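PDB 3MWB: prephenate dehydratase from Arthrobacter aurescens, which probably catalyses the conversion of prephenate to phenylpyruvate with loss of water and carbon dioxide in phenylalanine biosynthesis, and binds L-phenylalanine. Local coordinates for residues R81-A86 against L186-G191; V88-V93 against A180-I185; C118-D123 against I174-D179; G191-R196 against H254-R259; T203-L208 against A273-G278. One frame throughout, in Å; residues are numbered along the deposited sequence.

How the interactions relate
Interactions 1 and 2 follow one antiparallel strand pair, 81-89 with 181-188, their centres about 19 Å apart, and the salt bridge from Arg183 NE to Glu85 OE1 (2.9 Å) spans them. Interaction 3 continues this line into the second lobe through a probable hydrogen bond from Ile174 N to Phe92 O, 3.1 Å. In the other direction, Ile82 N lies 2.9 Å from Leu277 O, a probable hydrogen bond joining interaction 1 to interaction 5 in the ACT domain. Phe276 of interaction 5 packs against Leu193 and Ala255 of interaction 4. Interaction 5 holds Leu208 of the phenylalanine pocket, whereas the centre of interaction 3 is about 37 Å from that of interaction 5.

Interaction 1: residues R81-A86 against L186-G191; sequences RIIREA and LVSRPG
Leu186 opens the contact with its backbone facing two residues, its N bonded to Arg84 O and its O accepting from Ile83 N at 2.9 Å, with the carbonyl pointing almost straight at the donor (C=O...N 173°). Its CD2 branch comes within 3.8 Å of Ile83 CD1, the two chains meeting at a slant; CB of Leu186 rests beside CB of Arg84. Val187 turns to the other face of the sheet, together with Ile82, where its CG2 lies 4.2 Å from Ile82 CG1. At Ser188 the pairing with Arg81 is doubly bonded: Arg81 N to Ser188 O is 2.7 Å and Ser188 N to Arg81 O is 2.8 Å. In the conformer given, the Ser188 hydroxyl bonds to Asp53 O. Past the strand end, Pro190 CA touches Arg81 CG at 3.6 Å. The bend of the arginine chain at chi2 (-71°) brings its guanidinium across Pro190, whose CB sits over one face near the rim. Gly191 O is reached through a water, which accepts from Arg81 NH1 (2.8 Å) in the guanidinium plane. Backbone bonds thus carry the strand pairing in the dehydratase sheet, while Arg81 extends the contact beyond it by apolar packing and a water bridge.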
# COMPACT_ATOMS: atom_id res chain seq x y z
N ARG A 81 21.17 21.99 9.32
CA ARG A 81 19.81 22.00 9.85
C ARG A 81 19.08 23.30 9.55
O ARG A 81 19.59 24.38 9.79
CB ARG A 81 19.80 21.80 11.36
CG ARG A 81 20.51 20.53 11.84
CD ARG A 81 19.72 19.25 11.49
NE ARG A 81 20.46 18.07 11.94
CZ ARG A 81 20.49 17.65 13.20
NH1 ARG A 81 19.79 18.29 14.13
NH2 ARG A 81 21.20 16.57 13.53
N ILE A 82 17.85 23.18 9.06
CA ILE A 82 16.94 24.31 9.02
C ILE A 82 16.50 24.64 10.45
O ILE A 82 15.94 23.79 11.14
CB ILE A 82 15.71 23.98 8.15
CG1 ILE A 82 16.16 23.70 6.71
CG2 ILE A 82 14.69 25.13 8.22
CD1 ILE A 82 15.09 22.98 5.82
N ILE A 83 16.75 25.87 10.88
CA ILE A 83 16.33 26.32 12.21
C ILE A 83 15.12 27.27 12.18
O ILE A 83 14.49 27.52 13.20
CB ILE A 83 17.50 26.98 12.95
CG1 ILE A 83 17.93 28.28 12.25
CG2 ILE A 83 18.68 26.00 13.02
CD1 ILE A 83 19.11 29.03 13.00
N ARG A 84 14.81 27.80 10.99
CA ARG A 84 13.73 28.76 10.80
C ARG A 84 13.30 28.77 9.36
O ARG A 84 14.13 28.58 8.45
CB ARG A 84 14.16 30.17 11.17
CG ARG A 84 13.06 31.22 11.00
CD ARG A 84 13.58 32.62 11.31
NE ARG A 84 13.84 32.76 12.73
CZ ARG A 84 12.96 33.21 13.61
NH1 ARG A 84 11.74 33.57 13.22
NH2 ARG A 84 13.30 33.30 14.89
N GLU A 85 12.02 29.00 9.14
CA GLU A 85 11.53 29.23 7.80
C GLU A 85 10.84 30.60 7.80
O GLU A 85 10.37 31.05 8.84
CB GLU A 85 10.61 28.08 7.35
CG GLU A 85 9.27 27.99 8.05
CD GLU A 85 8.24 27.17 7.26
OE1 GLU A 85 8.61 26.54 6.24
OE2 GLU A 85 7.07 27.13 7.67
N ALA A 86 10.82 31.26 6.65
CA ALA A 86 10.11 32.53 6.48
C ALA A 86 9.27 32.53 5.20
O ALA A 86 9.69 32.01 4.16
CB ALA A 86 11.09 33.67 6.44
N LEU A 186 16.46 29.21 6.94
CA LEU A 186 17.69 29.64 7.62
C LEU A 186 18.39 28.38 8.09
O LEU A 186 17.84 27.60 8.85
CB LEU A 186 17.35 30.54 8.82
CG LEU A 186 18.48 31.26 9.56
CD1 LEU A 186 19.17 32.32 8.67
CD2 LEU A 186 17.91 31.92 10.83
N VAL A 187 19.61 28.17 7.62
CA VAL A 187 20.27 26.89 7.78
C VAL A 187 21.55 27.01 8.62
O VAL A 187 22.37 27.85 8.33
CB VAL A 187 20.59 26.31 6.40
CG1 VAL A 187 21.21 24.95 6.55
CG2 VAL A 187 19.29 26.22 5.56
N SER A 188 21.71 26.17 9.63
CA SER A 188 22.92 26.19 10.46
C SER A 188 23.58 24.82 10.49
O SER A 188 23.05 23.85 9.92
CB SER A 188 22.58 26.62 11.89
OG SER A 188 21.95 27.88 11.90
N ARG A 189 24.74 24.73 11.15
CA ARG A 189 25.35 23.45 11.47
C ARG A 189 24.45 22.75 12.51
O ARG A 189 23.71 23.44 13.22
CB ARG A 189 26.76 23.65 12.05
CG ARG A 189 27.78 24.26 11.08
CD ARG A 189 29.20 24.39 11.68
NE ARG A 189 29.28 25.26 12.87
CZ ARG A 189 29.24 26.60 12.86
NH1 ARG A 189 29.10 27.28 11.73
NH2 ARG A 189 29.32 27.25 14.00
N PRO A 190 24.51 21.40 12.62
CA PRO A 190 23.67 20.68 13.59
C PRO A 190 24.03 21.06 15.01
O PRO A 190 25.20 21.23 15.32
CB PRO A 190 24.04 19.20 13.37
CG PRO A 190 24.71 19.14 12.08
CD PRO A 190 25.36 20.47 11.85
N GLY A 191 23.02 21.22 15.86
CA GLY A 191 23.21 21.43 17.30
C GLY A 191 21.99 20.82 17.96
O GLY A 191 21.53 19.76 17.55
O HOH W 1 19.75 17.14 16.72

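Interaction 2: residues V88-V93 against A180-I185; sequences VPITFV and AVTRFI
Three backbone hydrogen bonds join Val88, Ile90 and their partners. Val88 and Thr182 form a doubly bonded antiparallel pair, with Val88 N 2.9 Å from Thr182 O and Thr182 N 3.0 Å from Val88 O. Ile90 N then reaches Ala180 O at 2.9 Å, standing above the carbonyl plane, 39° out of it. Between these bonds, Pro89 and Val181 pair without N-H...O bonds, their CA atoms 4.2 Å apart; a proline is tolerated there because no donor is needed. Apolar contacts fall on two faces. Val88 CG2 meets Phe184 CE1 at 3.9 Å, and Val181 CG1 packs on Pro89 CA. Ile90 CG1 leans beside its own backbone N (chi1 -61°), which carries CD1 over the other chain, 4.0 Å from Ala180 CB and 3.3 Å from Thr182 OG1. That hydroxyl also has a polar partner, Asn61 O. A serine in place of Ile90 takes away the CD1 arm and would probably leave a gap beside Thr182 OG1 and the Val181 backbone. Here the two chains pass between the lobes of the periplasmic-binding-protein-like fold, held by three main-chain bonds, with Val88, Ile90 and Val181 adding apolar packing at their flanks.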
# COMPACT_ATOMS: atom_id res chain seq x y z
N VAL A 88 7.74 35.33 2.98
CA VAL A 88 7.80 36.78 2.78
C VAL A 88 6.98 37.24 1.57
O VAL A 88 7.34 36.90 0.45
CB VAL A 88 9.27 37.27 2.62
CG1 VAL A 88 9.32 38.80 2.46
CG2 VAL A 88 10.13 36.81 3.81
N PRO A 89 5.90 38.02 1.80
CA PRO A 89 5.08 38.63 0.74
C PRO A 89 5.93 39.44 -0.26
O PRO A 89 6.84 40.19 0.14
CB PRO A 89 4.12 39.56 1.51
CG PRO A 89 3.98 38.89 2.85
CD PRO A 89 5.35 38.30 3.15
N ILE A 90 5.66 39.24 -1.55
CA ILE A 90 6.44 39.86 -2.61
C ILE A 90 5.69 41.11 -3.07
O ILE A 90 4.52 41.05 -3.43
CB ILE A 90 6.64 38.90 -3.81
CG1 ILE A 90 7.43 37.64 -3.38
CG2 ILE A 90 7.36 39.61 -4.96
CD1 ILE A 90 7.29 36.46 -4.35
N THR A 91 6.39 42.25 -3.05
CA THR A 91 5.88 43.51 -3.52
C THR A 91 6.90 44.08 -4.51
O THR A 91 8.09 44.14 -4.21
CB THR A 91 5.70 44.48 -2.33
OG1 THR A 91 4.71 43.93 -1.45
CG2 THR A 91 5.25 45.86 -2.79
N PHE A 92 6.45 44.47 -5.70
CA PHE A 92 7.38 44.99 -6.69
C PHE A 92 7.23 46.50 -6.85
O PHE A 92 6.12 47.02 -6.88
CB PHE A 92 7.15 44.34 -8.05
CG PHE A 92 7.52 42.89 -8.11
CD1 PHE A 92 8.86 42.49 -8.15
CD2 PHE A 92 6.53 41.91 -8.18
CE1 PHE A 92 9.21 41.13 -8.22
CE2 PHE A 92 6.88 40.54 -8.28
CZ PHE A 92 8.21 40.17 -8.30
N VAL A 93 8.35 47.21 -6.95
CA VAL A 93 8.34 48.61 -7.30
C VAL A 93 9.06 48.83 -8.63
O VAL A 93 10.00 48.08 -8.98
CB VAL A 93 8.96 49.52 -6.20
CG1 VAL A 93 8.16 49.43 -4.90
CG2 VAL A 93 10.41 49.18 -5.95
N ALA A 180 1.43 36.41 -3.74
CA ALA A 180 2.81 36.00 -4.02
C ALA A 180 3.69 36.08 -2.76
O ALA A 180 3.76 37.12 -2.09
CB ALA A 180 3.41 36.88 -5.10
N VAL A 181 4.37 34.97 -2.46
CA VAL A 181 5.30 34.92 -1.33
C VAL A 181 6.47 34.06 -1.70
O VAL A 181 6.32 33.13 -2.49
CB VAL A 181 4.67 34.34 -0.04
CG1 VAL A 181 3.52 35.23 0.48
CG2 VAL A 181 4.19 32.89 -0.27
N THR A 182 7.64 34.37 -1.14
CA THR A 182 8.81 33.51 -1.27
C THR A 182 9.03 32.78 0.05
O THR A 182 8.93 33.37 1.13
CB THR A 182 10.07 34.33 -1.65
OG1 THR A 182 9.82 35.02 -2.87
CG2 THR A 182 11.32 33.41 -1.82
N ARG A 183 9.31 31.49 -0.04
CA ARG A 183 9.66 30.72 1.13
C ARG A 183 11.18 30.67 1.21
O ARG A 183 11.86 30.36 0.22
CB ARG A 183 9.06 29.33 1.05
CG ARG A 183 8.96 28.63 2.40
CD ARG A 183 8.31 27.27 2.29
NE ARG A 183 8.82 26.48 3.38
CZ ARG A 183 9.56 25.39 3.27
NH1 ARG A 183 9.82 24.83 2.10
NH2 ARG A 183 9.99 24.82 4.37
N PHE A 184 11.69 31.03 2.38
CA PHE A 184 13.11 30.97 2.66
C PHE A 184 13.37 30.00 3.82
O PHE A 184 12.47 29.74 4.62
CB PHE A 184 13.64 32.36 3.08
CG PHE A 184 13.52 33.42 2.01
CD1 PHE A 184 12.34 34.19 1.89
CD2 PHE A 184 14.59 33.70 1.16
CE1 PHE A 184 12.23 35.19 0.92
CE2 PHE A 184 14.50 34.69 0.18
CZ PHE A 184 13.31 35.45 0.06
N ILE A 185 14.60 29.51 3.92
CA ILE A 185 15.03 28.73 5.07
C ILE A 185 16.33 29.28 5.63
O ILE A 185 17.18 29.80 4.89
CB ILE A 185 15.15 27.19 4.76
CG1 ILE A 185 16.01 26.94 3.50
CG2 ILE A 185 13.77 26.56 4.64
CD1 ILE A 185 16.38 25.49 3.25

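Interaction 3: residues C118-D123 against I174-D179; sequences CRLWVD and IGDNPD
Ile174 packs over one face of the Trp121 indole, and the isoleucine can be followed atom by atom. Its CB stands 3.8 Å from Trp121 CG. From there the CG2 methyl drops onto the indole: it lies 3.5 Å from the centroid of the five-membered ring and only 4° off the ring normal, a CH-pi contact. The other branch, CG1, is wedged between the backbone N and the carbonyl carbon (chi1 56°), an orientation that sends it toward Cys118, whose SG is 4.0 Å from Ile174 CG1. The terminal CD1 continues past the same sulfur. The tryptophan ring also meets His125, and both Ile174 and Trp121 touch Leu94, so the pair packs against strand 93-96.

Two residues on, Asp176 works by polarity. Its OD1 accepts from Leu120 N at 2.9 Å, approached on the syn side and 19° out of the carboxylate plane, while OD2 receives a weak bond from Arg119 N at 3.3 Å. Leu120 CB sits 3.2 Å from Asp176 OD1, placing aliphatic carbon beside the same oxygen. Cys118 is the N-cap residue of helix 119-125, and the acceptor for these two first-turn amides is Asp176, from a loop far along the sequence. Arg119 turns its guanidinium instead to Asp123, a salt bridge with NH2 to OD1 3.0 Å, Asp123 OD1 lying near the guanidinium plane and using its syn lone pair. The carboxylate of Asp176 is likely to be stabilised as an anion by the helix's amino end, tying loop 174-179 to it electrostatically as well as through the apolar Trp121 patch.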
# COMPACT_ATOMS: atom_id res chain seq x y z
N CYS A 118 5.04 40.79 -13.49
CA CYS A 118 4.62 42.18 -13.58
C CYS A 118 4.01 42.53 -14.92
O CYS A 118 3.82 43.70 -15.24
CB CYS A 118 5.79 43.12 -13.27
SG CYS A 118 6.31 43.03 -11.55
N ARG A 119 3.68 41.50 -15.69
CA ARG A 119 3.10 41.65 -17.02
C ARG A 119 1.89 42.56 -17.12
O ARG A 119 1.82 43.38 -18.03
CB ARG A 119 2.78 40.27 -17.63
CG ARG A 119 4.03 39.42 -17.90
CD ARG A 119 5.10 40.24 -18.64
NE ARG A 119 4.55 40.82 -19.86
CZ ARG A 119 4.38 40.15 -21.00
NH1 ARG A 119 4.75 38.88 -21.10
NH2 ARG A 119 3.85 40.77 -22.05
N LEU A 120 0.95 42.41 -16.19
CA LEU A 120 -0.35 43.10 -16.30
C LEU A 120 -0.18 44.61 -16.29
O LEU A 120 -0.63 45.31 -17.20
CB LEU A 120 -1.30 42.67 -15.18
CG LEU A 120 -1.89 41.27 -15.25
CD1 LEU A 120 -2.54 40.90 -13.91
CD2 LEU A 120 -2.87 41.13 -16.41
N TRP A 121 0.50 45.10 -15.25
CA TRP A 121 0.80 46.51 -15.10
C TRP A 121 1.66 47.04 -16.24
O TRP A 121 1.35 48.06 -16.84
CB TRP A 121 1.49 46.73 -13.75
CG TRP A 121 1.55 48.15 -13.36
CD1 TRP A 121 0.67 48.82 -12.56
CD2 TRP A 121 2.52 49.11 -13.77
NE1 TRP A 121 1.05 50.13 -12.42
CE2 TRP A 121 2.18 50.34 -13.16
CE3 TRP A 121 3.66 49.06 -14.58
CZ2 TRP A 121 2.93 51.50 -13.35
CZ3 TRP A 121 4.40 50.21 -14.77
CH2 TRP A 121 4.04 51.41 -14.15
N VAL A 122 2.76 46.34 -16.55
CA VAL A 122 3.64 46.79 -17.63
C VAL A 122 2.92 46.88 -19.00
O VAL A 122 3.00 47.91 -19.65
CB VAL A 122 4.96 45.96 -17.72
CG1 VAL A 122 5.70 46.24 -19.02
CG2 VAL A 122 5.86 46.27 -16.52
N ASP A 123 2.22 45.82 -19.41
CA ASP A 123 1.47 45.84 -20.69
C ASP A 123 0.48 47.00 -20.75
O ASP A 123 0.25 47.58 -21.81
CB ASP A 123 0.68 44.55 -20.91
CG ASP A 123 1.56 43.35 -21.19
OD1 ASP A 123 2.79 43.49 -21.35
OD2 ASP A 123 0.99 42.25 -21.24
N ILE A 174 3.34 46.60 -8.22
CA ILE A 174 2.97 46.38 -9.61
C ILE A 174 2.88 44.91 -10.04
O ILE A 174 2.75 44.60 -11.23
CB ILE A 174 3.91 47.16 -10.56
CG1 ILE A 174 5.38 46.77 -10.32
CG2 ILE A 174 3.72 48.64 -10.36
CD1 ILE A 174 6.33 47.22 -11.45
N GLY A 175 2.93 44.00 -9.06
CA GLY A 175 2.86 42.56 -9.33
C GLY A 175 1.47 42.03 -9.67
O GLY A 175 0.45 42.60 -9.24
N ASP A 176 1.45 40.94 -10.43
CA ASP A 176 0.24 40.26 -10.93
C ASP A 176 -0.50 39.46 -9.84
O ASP A 176 -1.72 39.22 -9.95
CB ASP A 176 0.63 39.26 -12.05
CG ASP A 176 1.16 39.94 -13.34
OD1 ASP A 176 0.95 41.15 -13.57
OD2 ASP A 176 1.81 39.23 -14.15
N ASN A 177 0.23 39.00 -8.83
CA ASN A 177 -0.32 38.05 -7.85
C ASN A 177 -0.33 38.60 -6.43
O ASN A 177 0.73 38.79 -5.83
CB ASN A 177 0.41 36.68 -7.94
CG ASN A 177 0.00 35.68 -6.82
OD1 ASN A 177 -1.07 35.78 -6.20
ND2 ASN A 177 0.87 34.69 -6.58
N PRO A 178 -1.55 38.83 -5.88
CA PRO A 178 -1.72 39.38 -4.53
C PRO A 178 -1.13 38.49 -3.44
O PRO A 178 -0.62 39.01 -2.44
CB PRO A 178 -3.25 39.47 -4.37
CG PRO A 178 -3.80 38.46 -5.33
CD PRO A 178 -2.85 38.50 -6.50
N ASP A 179 -1.18 37.18 -3.66
CA ASP A 179 -0.76 36.19 -2.67
C ASP A 179 0.69 35.75 -2.85
O ASP A 179 1.14 34.80 -2.20
CB ASP A 179 -1.66 34.96 -2.74
CG ASP A 179 -3.11 35.27 -2.41
OD1 ASP A 179 -3.47 36.45 -2.15
OD2 ASP A 179 -3.91 34.32 -2.41

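Interaction 4: residues G191-R196 against H254-R259; sequences GALPER and HATDSR
Leu193 and Arg196 lie on an irregular chain that runs past a type I beta turn from His254 to Asp257, closed by Asp257 N to His254 O at 2.9 Å, with the CA atoms of Arg196 and His254 6.1 Å apart. The imidazole is the platform: Arg196 CB sits over the centre of one His254 face, 3.5 Å from the centroid and 14° off the normal, a CH-pi contact. Leu193 CD1 lies 3.8 Å from His254 NE2, the two side chains sliding past each other in opposite directions, and also touches Ala255 CB and Thr256 CG2. This segment is the linker from dehydratase strand 181-188 to ACT strand 200-207, and the turn leads from ACT strand 245-252 into helix 258-270, so the contact docks the linker on the ACT domain. Leu193 also reaches Phe276, and on the second subunit Ile309. Starting from the cramped chi1 of 72°, the Arg196 chain runs extended to its guanidinium, where NH1 donates to Thr256 OG1 at 3.1 Å, tilted 23° from the guanidinium plane. A water in that plane accepts from Arg196 NH1 at 2.8 Å and donates to Thr256 O. Asp257 OD1 is 3.8 Å from Arg196 NH1, a long ion pair with no N-H aimed at it. The other carboxylate oxygen, Asp257 OD2, accepts from His254 N at 2.8 Å, fixing the turn, and has a long charge contact with Arg259.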
# COMPACT_ATOMS: atom_id res chain seq x y z
N GLY A 191 23.02 21.22 15.86
CA GLY A 191 23.21 21.43 17.30
C GLY A 191 21.99 20.82 17.96
O GLY A 191 21.53 19.76 17.55
N ALA A 192 21.42 21.50 18.95
CA ALA A 192 20.22 20.97 19.60
C ALA A 192 18.99 21.16 18.73
O ALA A 192 18.90 22.12 17.98
CB ALA A 192 20.01 21.67 20.96
N LEU A 193 18.03 20.24 18.84
CA LEU A 193 16.68 20.47 18.31
C LEU A 193 16.03 21.63 19.04
O LEU A 193 16.09 21.71 20.26
CB LEU A 193 15.78 19.24 18.52
CG LEU A 193 15.79 18.08 17.53
CD1 LEU A 193 14.77 17.04 17.98
CD2 LEU A 193 15.50 18.54 16.11
N PRO A 194 15.36 22.53 18.31
CA PRO A 194 14.67 23.55 19.08
C PRO A 194 13.44 22.93 19.77
O PRO A 194 13.01 21.83 19.38
CB PRO A 194 14.23 24.54 18.01
CG PRO A 194 13.98 23.71 16.84
CD PRO A 194 15.03 22.60 16.87
N GLU A 195 12.90 23.62 20.75
CA GLU A 195 11.73 23.14 21.47
C GLU A 195 10.54 22.98 20.53
O GLU A 195 10.29 23.84 19.69
CB GLU A 195 11.42 24.06 22.65
CG GLU A 195 10.11 23.75 23.36
CD GLU A 195 10.09 24.28 24.77
OE1 GLU A 195 9.38 25.28 25.03
OE2 GLU A 195 10.80 23.69 25.62
N ARG A 196 9.82 21.86 20.64
CA ARG A 196 8.62 21.65 19.81
C ARG A 196 7.51 22.63 20.21
O ARG A 196 7.51 23.12 21.33
CB ARG A 196 8.12 20.21 19.89
CG ARG A 196 7.46 19.83 21.20
CD ARG A 196 7.47 18.32 21.33
NE ARG A 196 6.84 17.83 22.55
CZ ARG A 196 6.78 16.55 22.89
NH1 ARG A 196 7.32 15.62 22.10
NH2 ARG A 196 6.18 16.20 24.02
N HIS A 254 7.31 17.40 14.65
CA HIS A 254 8.61 17.63 15.25
C HIS A 254 9.26 16.27 15.49
O HIS A 254 8.56 15.32 15.87
CB HIS A 254 8.42 18.35 16.55
CG HIS A 254 9.68 18.76 17.22
ND1 HIS A 254 10.19 20.03 17.12
CD2 HIS A 254 10.52 18.09 18.04
CE1 HIS A 254 11.29 20.13 17.85
NE2 HIS A 254 11.52 18.96 18.41
N ALA A 255 10.58 16.17 15.30
CA ALA A 255 11.30 14.90 15.44
C ALA A 255 11.00 14.15 16.76
O ALA A 255 11.03 12.92 16.78
CB ALA A 255 12.80 15.12 15.29
N THR A 256 10.74 14.89 17.84
CA THR A 256 10.42 14.27 19.15
C THR A 256 9.01 13.68 19.27
O THR A 256 8.79 12.78 20.08
CB THR A 256 10.63 15.22 20.32
OG1 THR A 256 9.68 16.28 20.26
CG2 THR A 256 12.05 15.75 20.30
N ASP A 257 8.05 14.19 18.50
CA ASP A 257 6.73 13.56 18.41
C ASP A 257 6.93 12.09 18.09
O ASP A 257 7.69 11.74 17.18
CB ASP A 257 5.90 14.20 17.31
CG ASP A 257 5.66 15.69 17.54
OD1 ASP A 257 5.58 16.11 18.71
OD2 ASP A 257 5.56 16.42 16.55
N SER A 258 6.24 11.22 18.83
CA SER A 258 6.49 9.78 18.72
C SER A 258 6.26 9.26 17.29
O SER A 258 7.02 8.43 16.82
CB SER A 258 5.63 8.99 19.71
OG SER A 258 5.94 9.35 21.05
N ARG A 259 5.23 9.78 16.61
CA ARG A 259 4.92 9.31 15.26
C ARG A 259 6.00 9.73 14.27
O ARG A 259 6.23 9.06 13.29
CB ARG A 259 3.53 9.80 14.78
CG ARG A 259 3.45 11.31 14.65
CD ARG A 259 2.00 11.82 14.48
NE ARG A 259 2.00 13.28 14.29
CZ ARG A 259 2.14 14.19 15.26
NH1 ARG A 259 2.26 13.81 16.53
NH2 ARG A 259 2.15 15.49 14.97
O HOH W 2 7.58 12.85 22.37

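Interaction 5: residues T203-L208 against A273-G278; sequences TVVVPL and ATRFLG
Segments 203-208 and 273-278 lie on neighbouring strands of the four-stranded antiparallel ACT sheet, 275-281 being an outer strand within this chain. Val205 and Arg275 form the hydrogen-bonded pair: Val205 N to Arg275 O is 3.0 Å and Arg275 N to Val205 O is 2.9 Å, both donors in the carbonyl plane. Thr203 N meets Gly278 O at 3.0 Å with the carbonyl aimed nearly at it (172°), whereas Leu277 N reaches Thr203 O with its donor tilted 30°. Gly278 has a positive phi of 103°, at which a CB would strike the preceding carbonyl O. On one face Val205 CG2 packs on Leu277 CD2 at 3.9 Å; on the other, Val204 CG1 nears Phe276 CD1 at 4.3 Å. Val206 and Thr274 point the same way side by side, the threonine hydroxyl being held by Ser271 O. Pro207 packs on the other chain, its CG 3.6 Å from Ala273 O and its CD 3.8 Å from Thr274 CA. With a glycine at Pro207, this stretch of backbone would probably lose its cover over Ala273 and gain freedom to move. Val204 lies against helices 215-224 and 258-270, Phe276 against the latter and Ile309 of the second subunit, and beyond Pro207 the chain runs to Leu208, which packs on strand 245-252 and touches the bound phenylalanine.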
# COMPACT_ATOMS: atom_id res chain seq x y z
N THR A 203 12.04 18.37 8.03
CA THR A 203 12.56 18.18 6.68
C THR A 203 13.61 17.06 6.65
O THR A 203 14.48 16.97 7.54
CB THR A 203 13.17 19.51 6.10
OG1 THR A 203 12.19 20.56 6.14
CG2 THR A 203 13.64 19.35 4.64
N VAL A 204 13.52 16.23 5.62
CA VAL A 204 14.48 15.15 5.38
C VAL A 204 14.85 15.04 3.90
O VAL A 204 14.09 15.45 3.02
CB VAL A 204 13.96 13.77 5.84
CG1 VAL A 204 13.87 13.70 7.33
CG2 VAL A 204 12.60 13.42 5.16
N VAL A 205 16.01 14.46 3.64
CA VAL A 205 16.38 14.12 2.27
C VAL A 205 16.62 12.64 2.24
O VAL A 205 17.46 12.13 3.00
CB VAL A 205 17.65 14.90 1.80
CG1 VAL A 205 18.18 14.29 0.45
CG2 VAL A 205 17.35 16.39 1.68
N VAL A 206 15.87 11.93 1.40
CA VAL A 206 15.92 10.46 1.36
C VAL A 206 16.45 9.98 0.02
O VAL A 206 15.80 10.15 -1.02
CB VAL A 206 14.53 9.80 1.67
CG1 VAL A 206 14.65 8.27 1.82
CG2 VAL A 206 13.88 10.46 2.92
N PRO A 207 17.66 9.38 0.03
CA PRO A 207 18.24 8.76 -1.15
C PRO A 207 17.45 7.51 -1.51
O PRO A 207 17.08 6.73 -0.63
CB PRO A 207 19.66 8.38 -0.70
CG PRO A 207 19.93 9.24 0.50
CD PRO A 207 18.59 9.38 1.17
N LEU A 208 17.17 7.34 -2.79
CA LEU A 208 16.55 6.13 -3.28
C LEU A 208 17.60 5.02 -3.40
O LEU A 208 18.58 5.16 -4.14
CB LEU A 208 15.88 6.40 -4.63
CG LEU A 208 15.03 5.31 -5.26
CD1 LEU A 208 13.80 4.99 -4.42
CD2 LEU A 208 14.64 5.74 -6.64
N ALA A 273 21.34 6.15 4.44
CA ALA A 273 21.96 7.44 4.19
C ALA A 273 20.99 8.62 4.23
O ALA A 273 21.34 9.71 3.79
CB ALA A 273 22.76 7.42 2.86
N THR A 274 19.78 8.43 4.76
CA THR A 274 18.82 9.54 4.95
C THR A 274 19.46 10.69 5.75
O THR A 274 20.17 10.46 6.74
CB THR A 274 17.51 9.04 5.63
OG1 THR A 274 16.81 8.20 4.70
CG2 THR A 274 16.59 10.19 6.01
N ARG A 275 19.22 11.92 5.29
CA ARG A 275 19.74 13.09 5.96
C ARG A 275 18.60 13.75 6.72
O ARG A 275 17.50 13.95 6.17
CB ARG A 275 20.33 14.08 4.97
CG ARG A 275 21.50 13.55 4.16
CD ARG A 275 21.84 14.50 3.04
NE ARG A 275 22.42 15.77 3.50
CZ ARG A 275 23.73 15.99 3.64
NH1 ARG A 275 24.61 15.04 3.38
NH2 ARG A 275 24.17 17.17 4.05
N PHE A 276 18.87 14.07 7.97
CA PHE A 276 17.91 14.83 8.77
C PHE A 276 18.22 16.32 8.64
O PHE A 276 19.34 16.77 8.96
CB PHE A 276 17.92 14.36 10.22
CG PHE A 276 16.97 15.13 11.11
CD1 PHE A 276 15.59 14.88 11.08
CD2 PHE A 276 17.45 16.10 11.99
CE1 PHE A 276 14.72 15.57 11.88
CE2 PHE A 276 16.58 16.79 12.81
CZ PHE A 276 15.21 16.53 12.76
N LEU A 277 17.22 17.09 8.18
CA LEU A 277 17.37 18.54 7.93
C LEU A 277 16.64 19.45 8.95
O LEU A 277 16.42 20.64 8.72
CB LEU A 277 16.95 18.87 6.49
CG LEU A 277 17.96 18.74 5.34
CD1 LEU A 277 19.08 19.75 5.55
CD2 LEU A 277 18.53 17.36 5.23
N GLY A 278 16.28 18.89 10.08
CA GLY A 278 15.79 19.72 11.16
C GLY A 278 14.29 19.69 11.34
O GLY A 278 13.52 19.35 10.41